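Side-chain contacts in putative lipoprotein LppA (Mycobacterium tuberculosis, PDB 2V7S), which is of unknown function but is probably anchored to the cell membrane through lipid and belongs to a family confined to pathogenic mycobacteria: residues 136-141 with 162-167; 64-69 with 143-148; 71-76 with 181-186; 151-156 with 170-175. One frame throughout, in Å; residues are numbered along the deposited sequence.

Three of the four contacts use strands of one antiparallel sheet, in which strands 179-184, 169-175 and 160-166 are successive neighbours. Contact 1 lays helix 128-143 against strand 160-166, and contact 3 lays helix 59-80 against strand 179-184; their centres are about 9 Å apart, and Arg76 bridges the two helices by salt bridges to Glu140 and Glu141. Contact 2, about 7 Å from the centre of contact 3, ties helix 59-80 to the turn that ends helix 128-143. Contact 4 lies on the opposite face of the sheet, its centre about 17 Å from that of contact 2. Segments of contacts 1 and 2 alternate along the chain, while contact 3 joins parts 105 residues apart.

Contact 1: residues 136-141 with 162-167; sequences NIVREE and YDVQGN
The hydroxyl of Tyr162 is hydrogen-bonded to Glu150 on the edge strand and also presses on the aliphatic root of Arg139, Tyr162 OH lying 3.2 Å from Arg139 CB. With its CG anti to the backbone N (chi1 -176°), Arg139 sets CG beside the same oxygen, 3.5 Å from Tyr162 OH. A bend at chi3 then leads the guanidinium away from the strand, its plane 89° from that of the phenol ring. There Arg139 NH1 donates to Asn136 OD1 on the preceding turn at 3.2 Å, the acceptor lying in the guanidinium plane; Arg139 NE adds a weak second bond to this oxygen. Helix 128-143 here packs on a face of the antiparallel sheet, segments 136-141 and 162-166 running nearly parallel (8°) with axes 9.2 Å apart. Val138 points into this interface. Its CG1 meets the edge of the Tyr162 ring, 4.1 Å from Tyr162 CE1, and also touches Val164 CG1 at 4.2 Å. Phe171 of the next strand packs on both valines, while Phe131 and Ala135 extend the helix surface along Tyr162. Asp163 turns away from the helix, and Gln165 NE2 meets Asp163 OD1 at 3.0 Å on its syn side but tilted out of the carboxylate plane.

Contact 2: residues 64-69 with 143-148; sequences ERLTAT and AKYGAT
Leu66 and Tyr145 have the nearest backbones here, their CA atoms 9.9 Å apart, so side chains must span the distance between helix 59-80 and the turn that follows helix 128-143. Helix 128-143 ends in a Schellman motif, in which Gly146 has a positive phi (79°) and two bonds run back into the last turn; Ala143 to Gly146 also form a type I beta turn. Tyr145, just before the glycine, carries its CG beside the backbone N and anti to the carbonyl carbon (chi1 -72°), which points the phenol across to the other helix. Thr69 comes from the opposite direction, and its OG1 forms a short hydrogen bond of 2.6 Å with Tyr145 OH, either hydroxyl being able to donate. OG1 lies close to the ring plane, at the hydroxyl end of the phenol. The carbonyl O of Arg65, already bonded to Thr69 N, stands 3.3 Å from Thr69 OG1 and offers at most a weak alternative acceptor. Apolar contacts add to this polar junction: Leu66 CD1 comes obliquely to within 4.0 Å of Tyr145 CE2. The ring of Tyr169, of strand 169-175, meets that of Tyr145 with planes about 50° apart and also packs on Leu66. Thr69 CG2 lies 3.9 Å from Tyr145 CE1, on the same side of the ring plane as Leu66 CD1.

Contact 3: residues 71-76 with 181-186; sequences RIIADR and LNITGD
Apolar packing carries the whole contact, with Ile73 of helix 59-80 meeting Leu181 and Ile183 of strand 179-184. The closest touch is between two methyls, Ile73 CG2 and Leu181 CD2, at 3.5 Å; the two side chains cross at about a right angle, and the same Leu181 CD2 lies 3.8 Å from Ile73 CB. Ile73 splits its branches between the two strand residues: with CG1 beside the backbone N and CG2 anti to it (chi1 -71°), CG2 faces Leu181 while CG1 carries CD1 toward Ile183. There the isoleucines meet tip to tip, Ile73 CD1 standing 4.2 Å from Ile183 CD1. A looser touch brings Leu181 CD2 to 4.4 Å from the backbone N of Ala74, the residue whose CA is nearest the strand.

Polar groups of the helix turn to other partners: Asp75 accepts a hydrogen bond from the indole of Trp86.

The helix segment runs nearly antiparallel to the strand segment (155°), with axes 9.9 Å apart. Strand 179-184 is hydrogen-bonded to strand 120-122 through Leu181 and to strand 169-175 through Asn182 and Thr184. Phe171 joins Ile73 and Ile183, Val120 lies by Ala74 and Leu181, and Val138 and Glu141 of helix 128-143 close round Ile73.

Contact 4: residues 151-156 with 170-175; sequences SSLFNE and EFRLLQ
The loop that links edge strand 149-151 to strand 160-166 folds over the outer face of the antiparallel sheet, where Leu153 and Phe154 reach past strand 160-166 to Arg172 and Leu174 of strand 169-175. Phe171 and Leu173 of the same strand pack against helices 59-80 and 128-143, so the sheet is helix-covered on one face and here carries a loop on the other. The contact is a surface one.

Arg172 is stretched straight from CG to NE and projects from the sheet face toward the loop. Its side chain is crossed at about a right angle by Leu153, whose methyl CD1 comes 3.6 Å from Arg172 NH1, at a slant to the guanidinium plane. This is a van der Waals touch: the charge of NH1 is paired with Asp161 of the intervening strand in a salt bridge, while NE makes a long, weak ion pair with Asp163. Leu174 CD2 sits 4.1 Å above the guanidinium plane of Arg172, over its centre.

Phe154 is anchored through its backbone, hydrogen-bonded to Asp161, and its chi1 of 35° places the ring between the backbone N and the carbonyl carbon. Leu153 CB lies 3.8 Å above one face of this ring, toward the rim. Leu174 approaches at the edge instead, near the ring plane: its CD1 is 3.8 Å from Phe154 CE1 and 3.9 Å from Phe154 CZ.

Contact 1: residues 136-141 with 162-167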
loop_
_atom_site.group_PDB
_atom_site.type_symbol
_atom_site.label_atom_id
_atom_site.label_comp_id
_atom_site.label_asym_id
_atom_site.label_seq_id
_atom_site.Cartn_x
_atom_site.Cartn_y
_atom_site.Cartn_z
ATOM N N ASN A 136 4.930 -0.572 37.951
ATOM C CA ASN A 136 5.982 0.438 37.900
ATOM C C ASN A 136 7.273 -0.138 37.315
ATOM O O ASN A 136 7.991 0.521 36.568
ATOM C CB ASN A 136 6.267 1.024 39.280
ATOM C CG ASN A 136 7.217 2.203 39.205
ATOM O OD1 ASN A 136 6.943 3.170 38.493
ATOM N ND2 ASN A 136 8.371 2.104 39.886
ATOM N N ILE A 137 7.561 -1.377 37.655
ATOM C CA ILE A 137 8.731 -2.029 37.094
ATOM C C ILE A 137 8.545 -2.252 35.593
ATOM O O ILE A 137 9.453 -1.975 34.811
ATOM C CB ILE A 137 9.068 -3.348 37.844
ATOM C CG1 ILE A 137 9.550 -3.032 39.260
ATOM C CG2 ILE A 137 10.143 -4.134 37.096
ATOM C CD1 ILE A 137 9.310 -4.203 40.266
ATOM N N VAL A 138 7.358 -2.716 35.193
ATOM C CA VAL A 138 7.051 -2.887 33.751
ATOM C C VAL A 138 7.204 -1.542 33.042
ATOM O O VAL A 138 7.828 -1.454 31.975
ATOM C CB VAL A 138 5.620 -3.478 33.485
ATOM C CG1 VAL A 138 5.322 -3.565 31.994
ATOM C CG2 VAL A 138 5.454 -4.868 34.106
ATOM N N ARG A 139 6.644 -0.488 33.648
ATOM C CA ARG A 139 6.761 0.848 33.085
ATOM C C ARG A 139 8.201 1.274 32.873
ATOM O O ARG A 139 8.521 1.788 31.815
ATOM C CB ARG A 139 6.041 1.874 33.957
ATOM C CG ARG A 139 6.037 3.287 33.370
ATOM C CD ARG A 139 5.534 4.305 34.376
ATOM N NE ARG A 139 6.459 4.476 35.491
ATOM C CZ ARG A 139 7.639 5.088 35.399
ATOM N NH1 ARG A 139 8.406 5.203 36.476
ATOM N NH2 ARG A 139 8.063 5.572 34.229
ATOM N N GLU A 140 9.052 1.073 33.876
ATOM C CA GLU A 140 10.466 1.432 33.765
ATOM C C GLU A 140 11.159 0.729 32.615
ATOM O O GLU A 140 11.923 1.364 31.873
ATOM C CB GLU A 140 11.196 1.144 35.065
ATOM C CG GLU A 140 10.908 2.153 36.164
ATOM C CD GLU A 140 11.568 1.789 37.464
ATOM O OE1 GLU A 140 12.215 0.713 37.533
ATOM O OE2 GLU A 140 11.453 2.584 38.414
ATOM N N GLU A 141 10.880 -0.566 32.440
ATOM C CA GLU A 141 11.560 -1.339 31.390
ATOM C C GLU A 141 10.974 -1.034 30.027
ATOM O O GLU A 141 11.722 -0.862 29.053
ATOM C CB GLU A 141 11.531 -2.845 31.684
ATOM C CG GLU A 141 12.175 -3.237 33.054
ATOM C CD GLU A 141 13.688 -2.986 33.143
ATOM O OE1 GLU A 141 14.358 -2.902 32.102
ATOM O OE2 GLU A 141 14.225 -2.912 34.272
ATOM N N TYR A 162 -2.414 -3.937 33.421
ATOM C CA TYR A 162 -1.552 -2.803 33.177
ATOM C C TYR A 162 -0.965 -2.994 31.804
ATOM O O TYR A 162 -0.287 -3.989 31.544
ATOM C CB TYR A 162 -0.425 -2.668 34.227
ATOM C CG TYR A 162 0.488 -1.509 33.899
ATOM C CD1 TYR A 162 1.735 -1.732 33.331
ATOM C CD2 TYR A 162 0.080 -0.183 34.114
ATOM C CE1 TYR A 162 2.576 -0.680 32.987
ATOM C CE2 TYR A 162 0.928 0.892 33.769
ATOM C CZ TYR A 162 2.172 0.617 33.217
ATOM O OH TYR A 162 3.037 1.613 32.839
ATOM N N ASP A 163 -1.196 -2.025 30.919
ATOM C CA ASP A 163 -0.698 -2.177 29.555
ATOM C C ASP A 163 0.025 -0.867 29.195
ATOM O O ASP A 163 -0.481 0.216 29.506
ATOM C CB ASP A 163 -1.899 -2.450 28.643
ATOM C CG ASP A 163 -1.504 -2.811 27.217
ATOM O OD1 ASP A 163 -1.212 -1.891 26.435
ATOM O OD2 ASP A 163 -1.526 -4.020 26.875
ATOM N N VAL A 164 1.211 -0.973 28.605
ATOM C CA VAL A 164 1.964 0.200 28.153
ATOM C C VAL A 164 2.526 -0.086 26.750
ATOM O O VAL A 164 3.119 -1.183 26.486
ATOM C CB VAL A 164 3.022 0.690 29.212
ATOM C CG1 VAL A 164 4.087 -0.358 29.509
ATOM C CG2 VAL A 164 3.689 2.042 28.783
ATOM N N GLN A 165 2.277 0.869 25.840
ATOM C CA GLN A 165 2.639 0.709 24.434
ATOM C C GLN A 165 3.319 1.952 23.892
ATOM O O GLN A 165 3.216 3.036 24.447
ATOM C CB GLN A 165 1.404 0.487 23.558
ATOM C CG GLN A 165 0.441 -0.564 23.981
ATOM C CD GLN A 165 -0.803 -0.512 23.132
ATOM O OE1 GLN A 165 -0.821 0.165 22.095
ATOM N NE2 GLN A 165 -1.839 -1.233 23.542
ATOM N N GLY A 166 3.991 1.769 22.763
ATOM C CA GLY A 166 4.633 2.871 22.080
ATOM C C GLY A 166 5.745 2.300 21.232
ATOM O O GLY A 166 6.343 1.277 21.594
ATOM N N ASN A 167 6.015 2.963 20.103
ATOM C CA ASN A 167 7.139 2.613 19.261
ATOM C C ASN A 167 6.928 1.214 18.683
ATOM O O ASN A 167 7.867 0.532 18.271
ATOM C CB ASN A 167 8.432 2.738 20.077
ATOM C CG ASN A 167 9.697 2.804 19.213
ATOM O OD1 ASN A 167 9.688 3.340 18.097
ATOM N ND2 ASN A 167 10.811 2.305 19.763
#

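Contact 2: residues 64-69 with 143-148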
loop_
_atom_site.group_PDB
_atom_site.type_symbol
_atom_site.label_atom_id
_atom_site.label_comp_id
_atom_site.label_asym_id
_atom_site.label_seq_id
_atom_site.Cartn_x
_atom_site.Cartn_y
_atom_site.Cartn_z
ATOM N N GLU A 64 14.715 -12.891 20.862
ATOM C CA GLU A 64 15.690 -13.250 21.891
ATOM C C GLU A 64 15.856 -12.152 22.960
ATOM O O GLU A 64 15.825 -12.423 24.186
ATOM C CB GLU A 64 17.047 -13.602 21.222
ATOM C CG GLU A 64 18.144 -13.916 22.232
ATOM C CD GLU A 64 19.516 -14.090 21.579
ATOM O OE1 GLU A 64 19.685 -15.076 20.852
ATOM O OE2 GLU A 64 20.422 -13.257 21.822
ATOM N N ARG A 65 16.020 -10.928 22.493
ATOM C CA ARG A 65 16.249 -9.776 23.352
ATOM C C ARG A 65 15.007 -9.405 24.154
ATOM O O ARG A 65 15.094 -8.979 25.303
ATOM C CB ARG A 65 16.751 -8.574 22.502
ATOM C CG ARG A 65 18.300 -8.718 22.203
ATOM C CD ARG A 65 18.733 -8.465 20.784
ATOM N NE ARG A 65 20.126 -8.918 20.638
ATOM C CZ ARG A 65 20.518 -10.154 20.354
ATOM N NH1 ARG A 65 19.634 -11.112 20.067
ATOM N NH2 ARG A 65 21.813 -10.422 20.305
ATOM N N LEU A 66 13.852 -9.573 23.533
ATOM C CA LEU A 66 12.618 -9.291 24.231
ATOM C C LEU A 66 12.361 -10.332 25.283
ATOM O O LEU A 66 11.865 -9.998 26.350
ATOM C CB LEU A 66 11.451 -9.327 23.278
ATOM C CG LEU A 66 10.536 -8.152 23.543
ATOM C CD1 LEU A 66 11.321 -6.804 23.316
ATOM C CD2 LEU A 66 9.293 -8.330 22.631
ATOM N N THR A 67 12.698 -11.589 24.999
ATOM C CA THR A 67 12.565 -12.640 26.042
ATOM C C THR A 67 13.504 -12.358 27.217
ATOM O O THR A 67 13.106 -12.530 28.389
ATOM C CB THR A 67 12.778 -14.045 25.461
ATOM O OG1 THR A 67 11.752 -14.268 24.497
ATOM C CG2 THR A 67 12.718 -15.140 26.549
ATOM N N ALA A 68 14.727 -11.913 26.917
ATOM C CA ALA A 68 15.663 -11.474 27.982
ATOM C C ALA A 68 15.055 -10.329 28.813
ATOM O O ALA A 68 15.244 -10.271 30.016
ATOM C CB ALA A 68 17.024 -11.024 27.401
ATOM N N THR A 69 14.353 -9.424 28.160
ATOM C CA THR A 69 13.736 -8.289 28.869
ATOM C C THR A 69 12.607 -8.781 29.762
ATOM O O THR A 69 12.433 -8.289 30.875
ATOM C CB THR A 69 13.238 -7.218 27.878
ATOM O OG1 THR A 69 14.401 -6.542 27.367
ATOM C CG2 THR A 69 12.323 -6.176 28.581
ATOM N N ALA A 143 9.765 1.749 29.029
ATOM C CA ALA A 143 10.203 3.079 28.594
ATOM C C ALA A 143 11.521 2.982 27.811
ATOM O O ALA A 143 11.787 3.810 26.919
ATOM C CB ALA A 143 10.349 4.040 29.778
ATOM N N LYS A 144 12.323 1.962 28.107
ATOM C CA LYS A 144 13.650 1.840 27.462
ATOM C C LYS A 144 13.462 1.488 25.991
ATOM O O LYS A 144 14.382 1.635 25.192
ATOM C CB LYS A 144 14.498 0.751 28.131
ATOM C CG LYS A 144 14.959 1.004 29.564
ATOM C CD LYS A 144 15.504 -0.333 30.134
ATOM C CE LYS A 144 16.118 -0.209 31.531
ATOM N NZ LYS A 144 16.602 -1.537 32.016
ATOM N N TYR A 145 12.272 0.942 25.666
ATOM C CA TYR A 145 11.883 0.570 24.306
ATOM C C TYR A 145 11.007 1.638 23.579
ATOM O O TYR A 145 10.575 1.433 22.432
ATOM C CB TYR A 145 11.182 -0.801 24.320
ATOM C CG TYR A 145 12.156 -1.929 24.584
ATOM C CD1 TYR A 145 12.447 -2.325 25.889
ATOM C CD2 TYR A 145 12.791 -2.591 23.527
ATOM C CE1 TYR A 145 13.358 -3.333 26.152
ATOM C CE2 TYR A 145 13.689 -3.637 23.765
ATOM C CZ TYR A 145 13.962 -3.999 25.079
ATOM O OH TYR A 145 14.856 -4.991 25.343
ATOM N N GLY A 146 10.771 2.769 24.257
ATOM C CA GLY A 146 9.871 3.808 23.765
ATOM C C GLY A 146 8.381 3.541 23.960
ATOM O O GLY A 146 7.539 4.236 23.390
ATOM N N ALA A 147 8.051 2.538 24.769
ATOM C CA ALA A 147 6.678 2.274 25.134
ATOM C C ALA A 147 6.312 3.046 26.422
ATOM O O ALA A 147 6.759 2.697 27.520
ATOM C CB ALA A 147 6.450 0.760 25.269
ATOM N N THR A 148 5.533 4.120 26.275
ATOM C CA THR A 148 5.206 4.990 27.411
ATOM C C THR A 148 3.718 5.380 27.511
ATOM O O THR A 148 3.325 6.158 28.387
ATOM C CB THR A 148 6.083 6.291 27.394
ATOM O OG1 THR A 148 5.905 6.970 26.149
ATOM C CG2 THR A 148 7.594 5.939 27.534
#

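Contact 3: residues 71-76 with 181-186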
loop_
_atom_site.group_PDB
_atom_site.type_symbol
_atom_site.label_atom_id
_atom_site.label_comp_id
_atom_site.label_asym_id
_atom_site.label_seq_id
_atom_site.Cartn_x
_atom_site.Cartn_y
_atom_site.Cartn_z
ATOM N N ARG A 71 12.472 -11.679 31.225
ATOM C CA ARG A 71 13.230 -12.247 32.369
ATOM C C ARG A 71 13.630 -11.122 33.332
ATOM O O ARG A 71 13.434 -11.220 34.533
ATOM C CB ARG A 71 14.485 -12.998 31.897
ATOM C CG ARG A 71 15.409 -13.563 33.050
ATOM C CD ARG A 71 16.658 -14.361 32.508
ATOM N NE ARG A 71 16.275 -15.301 31.434
ATOM C CZ ARG A 71 16.621 -15.179 30.142
ATOM N NH1 ARG A 71 17.429 -14.195 29.736
ATOM N NH2 ARG A 71 16.187 -16.067 29.247
ATOM N N ILE A 72 14.202 -10.055 32.791
ATOM C CA ILE A 72 14.631 -8.939 33.631
ATOM C C ILE A 72 13.467 -8.387 34.456
ATOM O O ILE A 72 13.625 -8.117 35.671
ATOM C CB ILE A 72 15.280 -7.829 32.784
ATOM C CG1 ILE A 72 16.677 -8.289 32.342
ATOM C CG2 ILE A 72 15.413 -6.481 33.581
ATOM C CD1 ILE A 72 17.245 -7.450 31.196
ATOM N N ILE A 73 12.336 -8.163 33.792
ATOM C CA ILE A 73 11.150 -7.622 34.472
ATOM C C ILE A 73 10.680 -8.606 35.561
ATOM O O ILE A 73 10.403 -8.205 36.697
ATOM C CB ILE A 73 9.988 -7.334 33.470
ATOM C CG1 ILE A 73 10.325 -6.113 32.582
ATOM C CG2 ILE A 73 8.631 -7.076 34.240
ATOM C CD1 ILE A 73 9.488 -6.029 31.297
ATOM N N ALA A 74 10.536 -9.872 35.175
ATOM C CA ALA A 74 10.021 -10.905 36.074
ATOM C C ALA A 74 10.934 -11.033 37.301
ATOM O O ALA A 74 10.441 -11.161 38.420
ATOM C CB ALA A 74 9.903 -12.243 35.310
ATOM N N ASP A 75 12.250 -11.006 37.090
ATOM C CA ASP A 75 13.236 -11.075 38.187
ATOM C C ASP A 75 13.137 -9.894 39.141
ATOM O O ASP A 75 13.111 -10.089 40.340
ATOM C CB ASP A 75 14.681 -11.204 37.672
ATOM C CG ASP A 75 15.030 -12.632 37.320
ATOM O OD1 ASP A 75 14.392 -13.542 37.865
ATOM O OD2 ASP A 75 15.943 -12.862 36.523
ATOM N N ARG A 76 13.054 -8.697 38.601
ATOM C CA ARG A 76 12.923 -7.463 39.368
ATOM C C ARG A 76 11.565 -7.478 40.124
ATOM O O ARG A 76 11.476 -7.067 41.279
ATOM C CB ARG A 76 12.982 -6.263 38.398
ATOM C CG ARG A 76 14.414 -5.894 37.834
ATOM C CD ARG A 76 14.348 -4.535 37.144
ATOM N NE ARG A 76 14.066 -3.550 38.191
ATOM C CZ ARG A 76 13.565 -2.339 38.019
ATOM N NH1 ARG A 76 13.356 -1.577 39.086
ATOM N NH2 ARG A 76 13.276 -1.887 36.810
ATOM N N LEU A 181 2.892 -11.973 32.356
ATOM C CA LEU A 181 3.497 -10.875 31.669
ATOM C C LEU A 181 3.689 -11.269 30.195
ATOM O O LEU A 181 4.277 -12.342 29.884
ATOM C CB LEU A 181 4.890 -10.568 32.319
ATOM C CG LEU A 181 5.846 -9.651 31.575
ATOM C CD1 LEU A 181 5.252 -8.226 31.502
ATOM C CD2 LEU A 181 7.269 -9.607 32.226
ATOM N N ASN A 182 3.240 -10.387 29.282
ATOM C CA ASN A 182 3.501 -10.612 27.875
ATOM C C ASN A 182 4.089 -9.374 27.233
ATOM O O ASN A 182 3.859 -8.272 27.711
ATOM C CB ASN A 182 2.238 -11.030 27.158
ATOM C CG ASN A 182 1.908 -12.472 27.407
ATOM O OD1 ASN A 182 2.499 -13.365 26.782
ATOM N ND2 ASN A 182 0.974 -12.722 28.326
ATOM N N ILE A 183 4.880 -9.594 26.187
ATOM C CA ILE A 183 5.489 -8.496 25.470
ATOM C C ILE A 183 5.459 -8.826 23.993
ATOM O O ILE A 183 5.883 -9.931 23.583
ATOM C CB ILE A 183 6.984 -8.268 25.898
ATOM C CG1 ILE A 183 7.157 -8.171 27.427
ATOM C CG2 ILE A 183 7.575 -7.005 25.202
ATOM C CD1 ILE A 183 8.612 -8.207 27.867
ATOM N N THR A 184 5.027 -7.855 23.198
ATOM C CA THR A 184 5.100 -7.967 21.757
ATOM C C THR A 184 5.940 -6.803 21.282
ATOM O O THR A 184 5.814 -5.681 21.795
ATOM C CB THR A 184 3.689 -7.882 21.139
ATOM O OG1 THR A 184 2.912 -8.946 21.683
ATOM C CG2 THR A 184 3.737 -8.067 19.626
ATOM N N GLY A 185 6.803 -7.070 20.320
ATOM C CA GLY A 185 7.693 -6.008 19.837
ATOM C C GLY A 185 7.193 -5.354 18.565
ATOM O O GLY A 185 6.120 -5.644 18.054
ATOM N N ASP A 186 8.002 -4.426 18.068
ATOM C CA ASP A 186 7.764 -3.780 16.820
ATOM C C ASP A 186 7.999 -4.826 15.717
ATOM O O ASP A 186 8.418 -5.947 16.019
ATOM C CB ASP A 186 8.753 -2.611 16.722
ATOM C CG ASP A 186 8.488 -1.704 15.549
ATOM O OD1 ASP A 186 7.394 -1.729 14.993
ATOM O OD2 ASP A 186 9.389 -0.921 15.216
#

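Contact 4: residues 151-156 with 170-175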
loop_
_atom_site.group_PDB
_atom_site.type_symbol
_atom_site.label_atom_id
_atom_site.label_comp_id
_atom_site.label_asym_id
_atom_site.label_seq_id
_atom_site.Cartn_x
_atom_site.Cartn_y
_atom_site.Cartn_z
ATOM N N SER A 151 -2.239 2.245 29.903
ATOM C CA SER A 151 -3.688 1.988 30.106
ATOM C C SER A 151 -3.987 0.800 31.039
ATOM O O SER A 151 -3.096 0.026 31.401
ATOM C CB SER A 151 -4.453 1.852 28.773
ATOM O OG SER A 151 -4.041 0.715 28.045
ATOM N N SER A 152 -5.248 0.717 31.468
ATOM C CA SER A 152 -5.754 -0.369 32.307
ATOM C C SER A 152 -7.234 -0.580 31.962
ATOM O O SER A 152 -8.040 0.348 32.066
ATOM C CB SER A 152 -5.585 -0.027 33.794
ATOM O OG SER A 152 -6.154 -1.022 34.663
ATOM N N LEU A 153 -7.585 -1.789 31.519
ATOM C CA LEU A 153 -8.997 -2.151 31.284
ATOM C C LEU A 153 -9.772 -2.354 32.578
ATOM O O LEU A 153 -11.006 -2.300 32.565
ATOM C CB LEU A 153 -9.116 -3.404 30.390
ATOM C CG LEU A 153 -8.665 -3.277 28.925
ATOM C CD1 LEU A 153 -8.718 -4.632 28.215
ATOM C CD2 LEU A 153 -9.476 -2.222 28.154
ATOM N N PHE A 154 -9.049 -2.592 33.680
ATOM C CA PHE A 154 -9.625 -2.767 35.045
ATOM C C PHE A 154 -8.520 -2.873 36.115
ATOM O O PHE A 154 -7.390 -3.132 35.777
ATOM C CB PHE A 154 -10.524 -4.015 35.116
ATOM C CG PHE A 154 -10.036 -5.168 34.267
ATOM C CD1 PHE A 154 -8.850 -5.837 34.574
ATOM C CD2 PHE A 154 -10.762 -5.579 33.158
ATOM C CE1 PHE A 154 -8.402 -6.896 33.789
ATOM C CE2 PHE A 154 -10.331 -6.634 32.373
ATOM C CZ PHE A 154 -9.135 -7.295 32.685
ATOM N N ASN A 155 -8.852 -2.671 37.397
ATOM C CA ASN A 155 -7.886 -2.891 38.515
ATOM C C ASN A 155 -8.528 -3.145 39.894
ATOM O O ASN A 155 -8.747 -2.225 40.697
ATOM C CB ASN A 155 -6.854 -1.776 38.622
ATOM C CG ASN A 155 -5.840 -2.037 39.726
ATOM O OD1 ASN A 155 -5.263 -1.115 40.286
ATOM N ND2 ASN A 155 -5.627 -3.291 40.042
ATOM N N GLU A 156 -8.800 -4.407 40.167
ATOM C CA GLU A 156 -9.610 -4.780 41.306
ATOM C C GLU A 156 -9.255 -6.206 41.651
ATOM O O GLU A 156 -8.491 -6.830 40.917
ATOM C CB GLU A 156 -11.087 -4.654 40.932
ATOM C CG GLU A 156 -11.397 -4.955 39.458
ATOM C CD GLU A 156 -12.736 -4.366 39.022
ATOM O OE1 GLU A 156 -13.359 -3.695 39.853
ATOM O OE2 GLU A 156 -13.156 -4.548 37.851
ATOM N N GLU A 170 4.459 -3.445 22.994
ATOM C CA GLU A 170 3.351 -3.503 23.940
ATOM C C GLU A 170 3.775 -4.422 25.084
ATOM O O GLU A 170 4.180 -5.536 24.829
ATOM C CB GLU A 170 2.020 -3.952 23.279
ATOM C CG GLU A 170 0.817 -4.075 24.315
ATOM C CD GLU A 170 -0.517 -4.556 23.722
ATOM O OE1 GLU A 170 -0.591 -4.903 22.521
ATOM O OE2 GLU A 170 -1.530 -4.596 24.457
ATOM N N PHE A 171 3.710 -3.923 26.321
ATOM C CA PHE A 171 4.047 -4.707 27.519
ATOM C C PHE A 171 2.794 -4.829 28.309
ATOM O O PHE A 171 2.162 -3.820 28.594
ATOM C CB PHE A 171 5.104 -3.982 28.371
ATOM C CG PHE A 171 6.467 -3.857 27.703
ATOM C CD1 PHE A 171 6.641 -3.071 26.568
ATOM C CD2 PHE A 171 7.579 -4.517 28.231
ATOM C CE1 PHE A 171 7.910 -2.955 25.968
ATOM C CE2 PHE A 171 8.827 -4.417 27.619
ATOM C CZ PHE A 171 8.994 -3.638 26.500
ATOM N N ARG A 172 2.431 -6.050 28.714
ATOM C CA ARG A 172 1.162 -6.235 29.422
ATOM C C ARG A 172 1.303 -7.197 30.605
ATOM O O ARG A 172 1.768 -8.335 30.450
ATOM C CB ARG A 172 0.087 -6.779 28.484
ATOM C CG ARG A 172 -1.311 -6.597 29.077
ATOM C CD ARG A 172 -2.386 -7.099 28.132
ATOM N NE ARG A 172 -3.706 -6.817 28.679
ATOM C CZ ARG A 172 -4.849 -7.211 28.128
ATOM N NH1 ARG A 172 -5.997 -6.889 28.704
ATOM N NH2 ARG A 172 -4.840 -7.941 27.010
ATOM N N LEU A 173 0.891 -6.700 31.762
ATOM C CA LEU A 173 0.808 -7.465 32.966
ATOM C C LEU A 173 -0.685 -7.612 33.248
ATOM O O LEU A 173 -1.363 -6.634 33.561
ATOM C CB LEU A 173 1.535 -6.707 34.099
ATOM C CG LEU A 173 1.611 -7.317 35.493
ATOM C CD1 LEU A 173 2.561 -8.500 35.426
ATOM C CD2 LEU A 173 2.136 -6.283 36.517
ATOM N N LEU A 174 -1.201 -8.835 33.106
ATOM C CA LEU A 174 -2.607 -9.082 33.235
ATOM C C LEU A 174 -2.853 -10.170 34.261
ATOM O O LEU A 174 -2.198 -11.196 34.248
ATOM C CB LEU A 174 -3.195 -9.514 31.877
ATOM C CG LEU A 174 -4.654 -9.980 31.831
ATOM C CD1 LEU A 174 -5.641 -8.865 32.110
ATOM C CD2 LEU A 174 -4.945 -10.593 30.466
ATOM N N GLN A 175 -3.837 -9.951 35.112
ATOM C CA GLN A 175 -4.206 -10.919 36.115
ATOM C C GLN A 175 -5.699 -11.031 36.142
ATOM O O GLN A 175 -6.393 -10.040 36.418
ATOM C CB GLN A 175 -3.736 -10.472 37.488
ATOM C CG GLN A 175 -4.276 -11.339 38.659
ATOM C CD GLN A 175 -3.731 -10.873 39.993
ATOM O OE1 GLN A 175 -4.467 -10.434 40.905
ATOM N NE2 GLN A 175 -2.461 -10.948 40.114
#